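Long-range contacts in ubiquitin-like-specific protease 2 (Saccharomyces cerevisiae, PDB 5LNB), which removes the small ubiquitin-like modifier SUMO from conjugated proteins as a cysteine protease, represented here by its Ulp1-family catalytic domain: residues F57-I62 and V76-S81; V113-N118 and C126-L131; S120-S125 and T163-R168; C215-I220 and S263-L268. All coordinates share one frame; numbering follows the deposited sequence.

Contact 1: residues F57-I62 and V76-S81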
loop_
_atom_site.group_PDB
_atom_site.type_symbol
_atom_site.label_atom_id
_atom_site.label_comp_id
_atom_site.label_asym_id
_atom_site.label_seq_id
_atom_site.Cartn_x
_atom_site.Cartn_y
_atom_site.Cartn_z
ATOM N N PHE A 57 2.222 -7.381 3.462
ATOM C CA PHE A 57 0.931 -7.138 4.091
ATOM C C PHE A 57 0.002 -6.276 3.246
ATOM O O PHE A 57 -1.217 -6.474 3.289
ATOM C CB PHE A 57 1.134 -6.511 5.461
ATOM C CG PHE A 57 1.252 -7.515 6.554
ATOM C CD1 PHE A 57 0.201 -8.385 6.821
ATOM C CD2 PHE A 57 2.402 -7.596 7.323
ATOM C CE1 PHE A 57 0.294 -9.330 7.845
ATOM C CE2 PHE A 57 2.495 -8.531 8.359
ATOM C CZ PHE A 57 1.440 -9.393 8.616
ATOM N N THR A 58 0.522 -5.319 2.477
ATOM C CA THR A 58 -0.368 -4.611 1.564
ATOM C C THR A 58 -0.982 -5.591 0.574
ATOM O O THR A 58 -2.195 -5.575 0.337
ATOM C CB THR A 58 0.376 -3.489 0.829
ATOM O OG1 THR A 58 1.422 -4.047 0.022
ATOM C CG2 THR A 58 0.973 -2.496 1.822
ATOM N N LYS A 59 -0.159 -6.482 0.023
ATOM C CA LYS A 59 -0.666 -7.566 -0.806
ATOM C C LYS A 59 -1.650 -8.432 -0.029
ATOM O O LYS A 59 -2.738 -8.754 -0.520
ATOM C CB LYS A 59 0.503 -8.400 -1.317
ATOM C CG LYS A 59 0.114 -9.563 -2.195
ATOM C CD LYS A 59 -0.297 -9.085 -3.565
ATOM C CE LYS A 59 -0.316 -10.245 -4.578
ATOM N NZ LYS A 59 -1.153 -9.923 -5.769
ATOM N N PHE A 60 -1.282 -8.811 1.196
ATOM C CA PHE A 60 -2.119 -9.705 1.988
ATOM C C PHE A 60 -3.523 -9.128 2.187
ATOM O O PHE A 60 -4.529 -9.808 1.939
ATOM C CB PHE A 60 -1.432 -9.985 3.326
ATOM C CG PHE A 60 -2.169 -10.966 4.187
ATOM C CD1 PHE A 60 -2.028 -12.332 3.983
ATOM C CD2 PHE A 60 -3.010 -10.524 5.195
ATOM C CE1 PHE A 60 -2.705 -13.238 4.773
ATOM C CE2 PHE A 60 -3.692 -11.429 5.989
ATOM C CZ PHE A 60 -3.537 -12.791 5.781
ATOM N N TYR A 61 -3.619 -7.866 2.620
ATOM C CA TYR A 61 -4.929 -7.309 2.941
ATOM C C TYR A 61 -5.731 -6.906 1.709
ATOM O O TYR A 61 -6.965 -6.843 1.786
ATOM C CB TYR A 61 -4.779 -6.123 3.893
ATOM C CG TYR A 61 -4.383 -6.583 5.273
ATOM C CD1 TYR A 61 -5.179 -7.490 5.968
ATOM C CD2 TYR A 61 -3.200 -6.153 5.867
ATOM C CE1 TYR A 61 -4.811 -7.946 7.224
ATOM C CE2 TYR A 61 -2.827 -6.601 7.126
ATOM C CZ TYR A 61 -3.634 -7.491 7.794
ATOM O OH TYR A 61 -3.272 -7.924 9.041
ATOM N N ILE A 62 -5.080 -6.661 0.574
ATOM C CA ILE A 62 -5.850 -6.404 -0.638
ATOM C C ILE A 62 -6.410 -7.701 -1.203
ATOM O O ILE A 62 -7.547 -7.744 -1.685
ATOM C CB ILE A 62 -4.988 -5.647 -1.656
ATOM C CG1 ILE A 62 -4.756 -4.215 -1.157
ATOM C CG2 ILE A 62 -5.655 -5.645 -3.015
ATOM C CD1 ILE A 62 -3.859 -3.395 -2.050
ATOM N N VAL A 76 -8.063 -3.085 -8.986
ATOM C CA VAL A 76 -6.974 -2.637 -8.123
ATOM C C VAL A 76 -5.641 -3.036 -8.741
ATOM O O VAL A 76 -5.483 -4.161 -9.222
ATOM C CB VAL A 76 -7.111 -3.230 -6.699
ATOM C CG1 VAL A 76 -7.055 -4.752 -6.751
ATOM C CG2 VAL A 76 -6.034 -2.690 -5.757
ATOM N N HIS A 77 -4.671 -2.119 -8.713
ATOM C CA HIS A 77 -3.279 -2.425 -9.026
ATOM C C HIS A 77 -2.399 -1.989 -7.858
ATOM O O HIS A 77 -2.390 -0.808 -7.488
ATOM C CB HIS A 77 -2.826 -1.737 -10.308
ATOM C CG HIS A 77 -1.527 -2.264 -10.837
ATOM N ND1 HIS A 77 -0.305 -1.881 -10.328
ATOM C CD2 HIS A 77 -1.262 -3.163 -11.812
ATOM C CE1 HIS A 77 0.657 -2.512 -10.978
ATOM N NE2 HIS A 77 0.102 -3.296 -11.882
ATOM N N LEU A 78 -1.659 -2.941 -7.288
ATOM C CA LEU A 78 -0.788 -2.694 -6.145
ATOM C C LEU A 78 0.648 -2.600 -6.632
ATOM O O LEU A 78 1.183 -3.562 -7.187
ATOM C CB LEU A 78 -0.918 -3.797 -5.093
ATOM C CG LEU A 78 0.111 -3.771 -3.958
ATOM C CD1 LEU A 78 0.025 -2.476 -3.134
ATOM C CD2 LEU A 78 -0.037 -4.971 -3.035
ATOM N N MET A 79 1.264 -1.443 -6.442
ATOM C CA MET A 79 2.686 -1.298 -6.702
ATOM C C MET A 79 3.472 -1.759 -5.486
ATOM O O MET A 79 3.087 -1.496 -4.342
ATOM C CB MET A 79 3.028 0.157 -7.008
ATOM C CG MET A 79 2.420 0.687 -8.291
ATOM S SD MET A 79 3.124 -0.150 -9.711
ATOM C CE MET A 79 2.579 0.951 -11.012
ATOM N N SER A 80 4.575 -2.456 -5.728
ATOM C CA SER A 80 5.501 -2.678 -4.630
ATOM C C SER A 80 6.157 -1.355 -4.234
ATOM O O SER A 80 6.209 -0.397 -5.020
ATOM C CB SER A 80 6.567 -3.700 -5.015
ATOM O OG SER A 80 7.704 -3.059 -5.555
ATOM N N SER A 81 6.660 -1.303 -2.994
ATOM C CA SER A 81 7.299 -0.082 -2.510
ATOM C C SER A 81 8.481 0.343 -3.373
ATOM O O SER A 81 8.822 1.529 -3.396
ATOM C CB SER A 81 7.768 -0.264 -1.071
ATOM O OG SER A 81 8.752 -1.275 -0.989
HETATM O O HOH W 1 3.176 -3.002 -1.983
#
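Helix-on-sheet packing in the Ulp1-family catalytic domain brings T58, K59 and I62 of helix 51-67 onto V76 and L78 of strand 76-78, an outermost strand of the mixed sheet. The local axes run nearly antiparallel, 162° apart, and approach to 10.2 Å, a separation filled by a single layer of interlocking side chains. L78 is the main projection, with 89 Å² of its surface buried by the helix. With CG anti to the backbone N (chi1 170°), L78 extends toward T58 and K59 of the helix. CD2 presses on the helix backbone, 3.4 Å from K59 N, and K59 CB flanks the same methyl at 3.9 Å. CD1 lies by T58 and also reaches I62 CD1, at 4.1 Å. T58 crosses L78 at about a right angle, leaving T58 OG1 3.5 Å from L78 CD2. One helical turn on, I62 CG2 faces the fork of V76: V76 CG2 is 4.0 Å from I62 CG2, and V76 CG1 lies scarcely farther. V114 of the neighbouring strand extends this apolar layer beneath I62 and L78.

The polar atoms find partners around this layer. T58 OG1 has two acceptors within reach, D55 O and a water 2.9 Å from OG1, which its one proton can serve only by sharing or alternating; the water donates to M79 O 2.8 Å away. K59 NZ turns to salt bridges with D29 and E63. With no direct hydrogen bond between the segments, the fit depends on apolar shape, and a water supplies a polar link between them.

Contact 2: residues V113-N118 and C126-L131. With ACT (acetate ion), chain B.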
loop_
_atom_site.group_PDB
_atom_site.type_symbol
_atom_site.label_atom_id
_atom_site.label_comp_id
_atom_site.label_asym_id
_atom_site.label_seq_id
_atom_site.Cartn_x
_atom_site.Cartn_y
_atom_site.Cartn_z
ATOM N N VAL A 113 -5.165 2.514 -7.699
ATOM C CA VAL A 113 -3.756 2.187 -7.896
ATOM C C VAL A 113 -3.026 2.572 -6.614
ATOM O O VAL A 113 -3.020 3.749 -6.224
ATOM C CB VAL A 113 -3.163 2.890 -9.123
ATOM C CG1 VAL A 113 -1.706 2.480 -9.320
ATOM C CG2 VAL A 113 -3.985 2.558 -10.380
ATOM N N VAL A 114 -2.436 1.579 -5.952
ATOM C CA VAL A 114 -1.911 1.730 -4.597
ATOM C C VAL A 114 -0.401 1.883 -4.672
ATOM O O VAL A 114 0.294 1.001 -5.192
ATOM C CB VAL A 114 -2.296 0.538 -3.710
ATOM C CG1 VAL A 114 -1.740 0.734 -2.279
ATOM C CG2 VAL A 114 -3.823 0.356 -3.690
ATOM N N ILE A 115 0.116 2.984 -4.140
ATOM C CA ILE A 115 1.557 3.218 -4.206
ATOM C C ILE A 115 2.111 3.544 -2.826
ATOM O O ILE A 115 2.002 4.694 -2.373
ATOM C CB ILE A 115 1.892 4.334 -5.201
ATOM C CG1 ILE A 115 1.318 3.999 -6.578
ATOM C CG2 ILE A 115 3.403 4.547 -5.259
ATOM C CD1 ILE A 115 1.525 5.098 -7.601
ATOM N N PRO A 116 2.699 2.576 -2.121
ATOM C CA PRO A 116 3.401 2.906 -0.872
ATOM C C PRO A 116 4.727 3.599 -1.159
ATOM O O PRO A 116 5.403 3.303 -2.148
ATOM C CB PRO A 116 3.595 1.548 -0.190
ATOM C CG PRO A 116 3.396 0.535 -1.238
ATOM C CD PRO A 116 2.516 1.128 -2.302
ATOM N N ILE A 117 5.092 4.537 -0.283
ATOM C CA ILE A 117 6.207 5.449 -0.517
ATOM C C ILE A 117 7.167 5.369 0.660
ATOM O O ILE A 117 6.773 5.599 1.811
ATOM C CB ILE A 117 5.718 6.893 -0.738
ATOM C CG1 ILE A 117 4.924 6.957 -2.049
ATOM C CG2 ILE A 117 6.888 7.871 -0.733
ATOM C CD1 ILE A 117 4.297 8.300 -2.345
ATOM N N ASN A 118 8.427 5.061 0.373
ATOM C CA ASN A 118 9.461 4.882 1.385
ATOM C C ASN A 118 10.573 5.873 1.082
ATOM O O ASN A 118 11.333 5.679 0.129
ATOM C CB ASN A 118 9.972 3.442 1.380
ATOM C CG ASN A 118 11.246 3.264 2.189
ATOM O OD1 ASN A 118 11.562 4.064 3.067
ATOM N ND2 ASN A 118 11.984 2.201 1.896
ATOM N N CYS A 126 -0.092 6.532 -1.075
ATOM C CA CYS A 126 -1.207 7.148 -1.771
ATOM C C CYS A 126 -1.970 6.083 -2.548
ATOM O O CYS A 126 -1.490 4.971 -2.760
ATOM C CB CYS A 126 -0.748 8.281 -2.695
ATOM S SG CYS A 126 0.199 7.744 -4.080
ATOM N N ILE A 127 -3.190 6.436 -2.933
ATOM C CA ILE A 127 -4.063 5.595 -3.736
ATOM C C ILE A 127 -4.633 6.485 -4.833
ATOM O O ILE A 127 -5.245 7.522 -4.541
ATOM C CB ILE A 127 -5.188 4.956 -2.904
ATOM C CG1 ILE A 127 -4.605 4.054 -1.828
ATOM C CG2 ILE A 127 -6.147 4.172 -3.805
ATOM C CD1 ILE A 127 -5.655 3.328 -0.972
ATOM N N ILE A 128 -4.399 6.106 -6.085
ATOM C CA ILE A 128 -4.832 6.903 -7.229
ATOM C C ILE A 128 -6.221 6.441 -7.640
ATOM O O ILE A 128 -6.425 5.256 -7.929
ATOM C CB ILE A 128 -3.851 6.780 -8.402
ATOM C CG1 ILE A 128 -2.409 6.970 -7.922
ATOM C CG2 ILE A 128 -4.205 7.802 -9.487
ATOM C CD1 ILE A 128 -1.393 6.915 -9.054
ATOM N N THR A 129 -7.176 7.371 -7.674
ATOM C CA THR A 129 -8.546 7.069 -8.062
ATOM C C THR A 129 -8.945 7.868 -9.301
ATOM O O THR A 129 -8.321 8.873 -9.657
ATOM C CB THR A 129 -9.531 7.373 -6.917
ATOM O OG1 THR A 129 -9.525 8.783 -6.642
ATOM C CG2 THR A 129 -9.141 6.607 -5.650
ATOM N N ASN A 130 -10.014 7.407 -9.951
ATOM C CA ASN A 130 -10.664 8.037 -11.100
ATOM C C ASN A 130 -9.890 7.868 -12.405
ATOM O O ASN A 130 -10.293 8.471 -13.421
ATOM C CB ASN A 130 -10.931 9.530 -10.871
ATOM C CG ASN A 130 -12.101 9.757 -9.951
ATOM O OD1 ASN A 130 -12.982 8.903 -9.850
ATOM N ND2 ASN A 130 -12.122 10.901 -9.266
ATOM N N LEU A 131 -8.808 7.084 -12.432
ATOM C CA LEU A 131 -8.142 6.826 -13.704
ATOM C C LEU A 131 -9.081 6.133 -14.681
ATOM O O LEU A 131 -9.039 6.403 -15.884
ATOM C CB LEU A 131 -6.888 5.986 -13.488
ATOM C CG LEU A 131 -5.769 6.633 -12.663
ATOM C CD1 LEU A 131 -4.682 5.601 -12.399
ATOM C CD2 LEU A 131 -5.214 7.844 -13.394
HETATM C C ACT B . 15.206 2.996 3.075
HETATM O O ACT B . 14.749 4.081 3.529
HETATM O OXT ACT B . 14.495 2.357 2.266
HETATM C CH3 ACT B . 16.555 2.464 3.460
#
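V113, I115, C126 and I128 make up one face of the antiparallel hairpin 112-119/122-129, and V114 with I127 the other. On the first face V113 and I128 sit abreast as a hydrogen-bonded pair, V113 CB 4.0 Å from I128 CB. The hollow beyond V113 is filled from the strand's end: L131 crosses V113 at about a right angle and sets CD1 3.7 Å from V113 CG2. I115 leans diagonally across toward I128, its CD1 3.7 Å from I128 CD1. C126 carries SG between its backbone N and carbonyl carbon (chi1 68°), lodging the sulfur 4.0 Å from I115 CB, with I117 CD1 more loosely beside it. I178 of helix 172-190 packs on this surface. Across the sheet V114 CG2 meets I127 CG1 at 4.2 Å, below helix 215-228.

Farther along, N118 ND2 approaches an acetate, probably from the crystallisation liquor, and bonds weakly to D51; its 2.5 Å to acetate OXT is doubtfully short. A leucine here would probably leave the acetate and D51 without that amide N-H.

Four backbone hydrogen bonds, including I115 N to C126 O at 2.9 Å and 175°, satisfy V113, I115, C126 and I128; V114 and I127 pair with the neighbouring strands.

Contact 3: residues S120-S125 and T163-R168. With ACT (acetate ion), chain B.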
loop_
_atom_site.group_PDB
_atom_site.type_symbol
_atom_site.label_atom_id
_atom_site.label_comp_id
_atom_site.label_asym_id
_atom_site.label_seq_id
_atom_site.Cartn_x
_atom_site.Cartn_y
_atom_site.Cartn_z
ATOM N N SER A 120 13.705 8.087 3.015
ATOM C CA SER A 120 14.512 8.348 4.211
ATOM C C SER A 120 13.844 7.792 5.465
ATOM O O SER A 120 13.679 8.477 6.475
ATOM C CB SER A 120 14.783 9.840 4.371
ATOM O OG SER A 120 15.427 10.356 3.222
ATOM N N TYR A 121 13.435 6.526 5.386
ATOM C CA TYR A 121 12.897 5.771 6.514
ATOM C C TYR A 121 11.540 6.276 6.982
ATOM O O TYR A 121 11.085 5.897 8.068
ATOM C CB TYR A 121 13.881 5.759 7.688
ATOM C CG TYR A 121 15.088 4.907 7.403
ATOM C CD1 TYR A 121 15.078 3.539 7.679
ATOM C CD2 TYR A 121 16.230 5.454 6.833
ATOM C CE1 TYR A 121 16.175 2.742 7.411
ATOM C CE2 TYR A 121 17.335 4.662 6.557
ATOM C CZ TYR A 121 17.301 3.304 6.850
ATOM O OH TYR A 121 18.395 2.508 6.572
ATOM N N HIS A 122 10.876 7.109 6.191
ATOM C CA HIS A 122 9.531 7.586 6.470
ATOM C C HIS A 122 8.583 6.927 5.479
ATOM O O HIS A 122 8.678 7.173 4.273
ATOM C CB HIS A 122 9.463 9.111 6.358
ATOM C CG HIS A 122 8.078 9.673 6.505
ATOM N ND1 HIS A 122 7.771 10.982 6.190
ATOM C CD2 HIS A 122 6.925 9.112 6.946
ATOM C CE1 HIS A 122 6.488 11.200 6.422
ATOM N NE2 HIS A 122 5.951 10.081 6.880
ATOM N N TRP A 123 7.674 6.096 5.992
ATOM C CA TRP A 123 6.633 5.465 5.192
ATOM C C TRP A 123 5.377 6.329 5.149
ATOM O O TRP A 123 4.907 6.812 6.183
ATOM C CB TRP A 123 6.252 4.102 5.769
ATOM C CG TRP A 123 7.171 2.950 5.475
ATOM C CD1 TRP A 123 8.004 2.315 6.363
ATOM C CD2 TRP A 123 7.303 2.252 4.229
ATOM N NE1 TRP A 123 8.672 1.283 5.732
ATOM C CE2 TRP A 123 8.254 1.221 4.425
ATOM C CE3 TRP A 123 6.729 2.411 2.960
ATOM C CZ2 TRP A 123 8.633 0.346 3.401
ATOM C CZ3 TRP A 123 7.104 1.549 1.946
ATOM C CH2 TRP A 123 8.052 0.526 2.173
ATOM N N PHE A 124 4.827 6.505 3.954
ATOM C CA PHE A 124 3.439 6.923 3.795
ATOM C C PHE A 124 2.958 6.313 2.482
ATOM O O PHE A 124 3.665 5.511 1.866
ATOM C CB PHE A 124 3.292 8.455 3.890
ATOM C CG PHE A 124 3.989 9.225 2.793
ATOM C CD1 PHE A 124 3.296 9.628 1.658
ATOM C CD2 PHE A 124 5.324 9.579 2.915
ATOM C CE1 PHE A 124 3.930 10.351 0.652
ATOM C CE2 PHE A 124 5.966 10.307 1.911
ATOM C CZ PHE A 124 5.270 10.688 0.779
ATOM N N SER A 125 1.745 6.659 2.056
ATOM C CA SER A 125 1.178 5.970 0.902
ATOM C C SER A 125 0.164 6.855 0.187
ATOM O O SER A 125 -0.388 7.798 0.759
ATOM C CB SER A 125 0.528 4.650 1.330
ATOM O OG SER A 125 -0.000 3.941 0.226
ATOM N N THR A 163 -3.553 10.781 -0.578
ATOM C CA THR A 163 -2.268 10.666 0.107
ATOM C C THR A 163 -2.477 10.749 1.615
ATOM O O THR A 163 -3.091 11.705 2.108
ATOM C CB THR A 163 -1.314 11.779 -0.345
ATOM O OG1 THR A 163 -1.311 11.853 -1.773
ATOM C CG2 THR A 163 0.109 11.516 0.136
ATOM N N PHE A 164 -1.956 9.763 2.353
ATOM C CA PHE A 164 -2.210 9.684 3.787
ATOM C C PHE A 164 -0.935 9.308 4.536
ATOM O O PHE A 164 -0.177 8.429 4.111
ATOM C CB PHE A 164 -3.348 8.695 4.104
ATOM C CG PHE A 164 -3.325 7.438 3.265
ATOM C CD1 PHE A 164 -2.817 6.245 3.782
ATOM C CD2 PHE A 164 -3.805 7.446 1.957
ATOM C CE1 PHE A 164 -2.796 5.087 3.019
ATOM C CE2 PHE A 164 -3.776 6.291 1.183
ATOM C CZ PHE A 164 -3.276 5.106 1.718
ATOM N N ASP A 165 -0.708 9.997 5.652
ATOM C CA ASP A 165 0.553 9.949 6.378
ATOM C C ASP A 165 0.240 10.069 7.862
ATOM O O ASP A 165 -0.482 10.982 8.265
ATOM C CB ASP A 165 1.470 11.093 5.922
ATOM C CG ASP A 165 2.835 11.076 6.590
ATOM O OD1 ASP A 165 3.137 10.155 7.382
ATOM O OD2 ASP A 165 3.622 11.999 6.300
ATOM N N SER A 166 0.777 9.152 8.665
ATOM C CA SER A 166 0.565 9.227 10.101
ATOM C C SER A 166 1.332 10.379 10.733
ATOM O O SER A 166 0.994 10.785 11.847
ATOM C CB SER A 166 0.948 7.905 10.772
ATOM O OG SER A 166 2.262 7.523 10.414
ATOM N N LEU A 167 2.351 10.916 10.061
ATOM C CA LEU A 167 2.997 12.131 10.544
ATOM C C LEU A 167 2.230 13.362 10.056
ATOM O O LEU A 167 1.428 13.297 9.117
ATOM C CB LEU A 167 4.459 12.196 10.094
ATOM C CG LEU A 167 5.320 11.000 10.535
ATOM C CD1 LEU A 167 6.779 11.167 10.119
ATOM C CD2 LEU A 167 5.213 10.752 12.052
ATOM N N ARG A 168 2.485 14.498 10.708
ATOM C CA ARG A 168 1.764 15.733 10.396
ATOM C C ARG A 168 2.477 16.463 9.255
ATOM O O ARG A 168 3.167 17.468 9.439
ATOM C CB ARG A 168 1.632 16.596 11.648
ATOM C CG ARG A 168 0.659 16.008 12.675
ATOM C CD ARG A 168 0.631 16.807 13.964
ATOM N NE ARG A 168 0.187 18.180 13.735
ATOM C CZ ARG A 168 -1.000 18.660 14.096
ATOM N NH1 ARG A 168 -1.874 17.880 14.719
ATOM N NH2 ARG A 168 -1.308 19.926 13.844
HETATM C C ACT B . 15.206 2.996 3.075
HETATM O O ACT B . 14.749 4.081 3.529
HETATM O OXT ACT B . 14.495 2.357 2.266
HETATM C CH3 ACT B . 16.555 2.464 3.460
HETATM O O HOH W 2 2.338 6.715 7.558
#
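H122 and D165 each hold CG anti to the backbone N (chi1 175° and -177°), extending imidazole and carboxylate toward each other from opposite directions. H122 NE2 donates to D165 OD1 over 2.9 Å, nearly straight and in the ring plane; the oxygen is met on its syn side, though 30° out of the carboxylate plane. L167 N reaches D165 OD1 from the opposite face of the carboxylate at 2.9 Å, closing an Asx turn, while H171 bonds to OD2. The imidazole is sandwiched: L167 CD1 makes a CH-pi contact, 3.7 Å from the H122 ring centroid, and F124 CD2 covers the opposite face near the rim.

Farther along, F164 N donates to S125 O at 3.0 Å in an antiparallel pair whose return bond is weak. S125 O also lies over the F164 ring face. A water bridges W123 O and S166 N.

Exchanging D165 for an alanine would probably deprive H122 NE2, L167 N and H171 of their acceptor and let the imidazole turn more easily. C215 packs beside H122, an arrangement consistent with the His-Asp-Cys triad of C48 peptidases; two donors on OD1 and one on OD2 hold the carboxylate where it would orient the histidine.

Contact 4: residues C215-I220 and S263-L268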
loop_
_atom_site.group_PDB
_atom_site.type_symbol
_atom_site.label_atom_id
_atom_site.label_comp_id
_atom_site.label_asym_id
_atom_site.label_seq_id
_atom_site.Cartn_x
_atom_site.Cartn_y
_atom_site.Cartn_z
ATOM N N CYS A 215 5.552 4.476 11.198
ATOM C CA CYS A 215 4.826 4.837 9.976
ATOM C C CYS A 215 4.499 3.623 9.108
ATOM O O CYS A 215 3.417 3.552 8.512
ATOM C CB CYS A 215 5.633 5.845 9.166
ATOM S SG CYS A 215 5.629 7.465 9.896
ATOM N N GLY A 216 5.420 2.664 9.011
ATOM C CA GLY A 216 5.152 1.495 8.185
ATOM C C GLY A 216 3.950 0.701 8.661
ATOM O O GLY A 216 3.212 0.140 7.843
ATOM N N VAL A 217 3.735 0.650 9.982
ATOM C CA VAL A 217 2.585 -0.048 10.552
ATOM C C VAL A 217 1.296 0.699 10.233
ATOM O O VAL A 217 0.258 0.086 9.964
ATOM C CB VAL A 217 2.769 -0.223 12.077
ATOM C CG1 VAL A 217 1.521 -0.826 12.721
ATOM C CG2 VAL A 217 3.978 -1.085 12.383
ATOM N N HIS A 218 1.335 2.034 10.276
ATOM C CA HIS A 218 0.155 2.818 9.927
ATOM C C HIS A 218 -0.198 2.675 8.453
ATOM O O HIS A 218 -1.381 2.602 8.109
ATOM C CB HIS A 218 0.368 4.280 10.289
ATOM C CG HIS A 218 0.313 4.533 11.758
ATOM N ND1 HIS A 218 -0.868 4.775 12.423
ATOM C CD2 HIS A 218 1.290 4.558 12.695
ATOM C CE1 HIS A 218 -0.616 4.950 13.706
ATOM N NE2 HIS A 218 0.685 4.819 13.897
ATOM N N VAL A 219 0.807 2.638 7.568
ATOM C CA VAL A 219 0.526 2.427 6.149
ATOM C C VAL A 219 -0.246 1.126 5.955
ATOM O O VAL A 219 -1.279 1.089 5.277
ATOM C CB VAL A 219 1.822 2.434 5.317
ATOM C CG1 VAL A 219 1.557 1.788 3.948
ATOM C CG2 VAL A 219 2.332 3.855 5.119
ATOM N N ILE A 220 0.253 0.037 6.548
ATOM C CA ILE A 220 -0.404 -1.260 6.430
ATOM C C ILE A 220 -1.856 -1.165 6.887
ATOM O O ILE A 220 -2.775 -1.617 6.192
ATOM C CB ILE A 220 0.378 -2.321 7.226
ATOM C CG1 ILE A 220 1.742 -2.584 6.570
ATOM C CG2 ILE A 220 -0.450 -3.621 7.401
ATOM C CD1 ILE A 220 2.708 -3.400 7.434
ATOM N N SER A 263 -1.486 -1.622 19.511
ATOM C CA SER A 263 -1.248 -3.058 19.482
ATOM C C SER A 263 -1.082 -3.608 18.074
ATOM O O SER A 263 -0.935 -4.822 17.913
ATOM C CB SER A 263 -2.398 -3.786 20.177
ATOM O OG SER A 263 -2.610 -3.267 21.478
ATOM N N ALA A 264 -1.113 -2.750 17.055
ATOM C CA ALA A 264 -1.129 -3.233 15.679
ATOM C C ALA A 264 0.116 -4.051 15.361
ATOM O O ALA A 264 0.034 -5.094 14.703
ATOM C CB ALA A 264 -1.255 -2.054 14.712
ATOM N N ARG A 265 1.277 -3.590 15.818
ATOM C CA ARG A 265 2.522 -4.314 15.586
ATOM C C ARG A 265 2.432 -5.750 16.091
ATOM O O ARG A 265 2.821 -6.695 15.398
ATOM C CB ARG A 265 3.657 -3.575 16.281
ATOM C CG ARG A 265 4.934 -3.529 15.520
ATOM C CD ARG A 265 5.912 -2.697 16.300
ATOM N NE ARG A 265 6.134 -1.404 15.679
ATOM C CZ ARG A 265 7.061 -1.188 14.756
ATOM N NH1 ARG A 265 7.830 -2.192 14.364
ATOM N NH2 ARG A 265 7.218 0.023 14.233
ATOM N N LYS A 266 1.937 -5.929 17.313
ATOM C CA LYS A 266 1.845 -7.271 17.869
ATOM C C LYS A 266 0.881 -8.128 17.060
ATOM O O LYS A 266 1.132 -9.321 16.841
ATOM C CB LYS A 266 1.423 -7.205 19.338
ATOM C CG LYS A 266 0.990 -8.539 19.905
ATOM C CD LYS A 266 0.655 -8.462 21.380
ATOM C CE LYS A 266 0.762 -9.851 22.028
ATOM N NZ LYS A 266 0.853 -9.797 23.526
ATOM N N ASN A 267 -0.215 -7.534 16.580
ATOM C CA ASN A 267 -1.193 -8.327 15.844
ATOM C C ASN A 267 -0.643 -8.752 14.487
ATOM O O ASN A 267 -0.912 -9.870 14.025
ATOM C CB ASN A 267 -2.504 -7.557 15.715
ATOM C CG ASN A 267 -3.262 -7.490 17.040
ATOM O OD1 ASN A 267 -3.428 -8.503 17.719
ATOM N ND2 ASN A 267 -3.702 -6.292 17.423
ATOM N N LEU A 268 0.159 -7.893 13.852
ATOM C CA LEU A 268 0.838 -8.295 12.625
ATOM C C LEU A 268 1.794 -9.458 12.880
ATOM O O LEU A 268 1.879 -10.384 12.067
ATOM C CB LEU A 268 1.576 -7.104 12.013
ATOM C CG LEU A 268 0.740 -5.901 11.544
ATOM C CD1 LEU A 268 1.671 -4.771 11.155
ATOM C CD2 LEU A 268 -0.183 -6.269 10.365
#
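V217 contributes 88 Å² of the buried surface and divides it between two branches. CG1, anti to the backbone N (chi1 174°), drops onto the start of the partner helix, 3.6 Å from A264 CB. L268 CD1 lies farther along, 4.2 Å from V217 CG1. The other branch, CG2, sits under one face of the R265 guanidinium, offset toward its rim and 3.9 Å from R265 CZ. R265 crosses V217 at about a right angle, and a bend at chi3 (-107°) brings the flat group over the valine.

These are two helices of the catalytic domain, 215-228 and 264-285; where they meet, the axes of 215-220 and 264-268 cross at 70° and approach to 10.5 Å. The first begins at C215, which probably corresponds to the cysteine nucleophile of C48 peptidases. The charged end of R265 looks to that region as well: NH2 forms a salt bridge with D214 just ahead of the helix, and NH1 bonds to D47 O.

L268, with 55 Å² buried, meets I220 tip to tip, one turn on from V217. L268 CD2 touches I220 CG2 at 4.0 Å, and L268 CD1 is 4.1 Å from I220 CD1. Y61 of helix 51-67 lies against both side chains.

Overall arrangement
Contacts 2 and 3 share strand 122-129 and bind neighbouring strands of the sheet by backbone hydrogen bonds, while contact 1 sets a helix on a strand and contact 4 a helix on a helix, mainly through apolar side chains and without direct hydrogen bonds. Contacts 2, 3 and 4 are buried; contact 1, which uses an outermost strand, is only partly buried although its centre lies about 5 Å from that of the chain. Its strand joins contact 2 by probable bonds from H77 and M79 to V114, and its helix places F57 and Y61 against contact 4. Contact 3 alone adds a side-chain hydrogen bond across its segments, and its W123 and S166 abut C215 of contact 4.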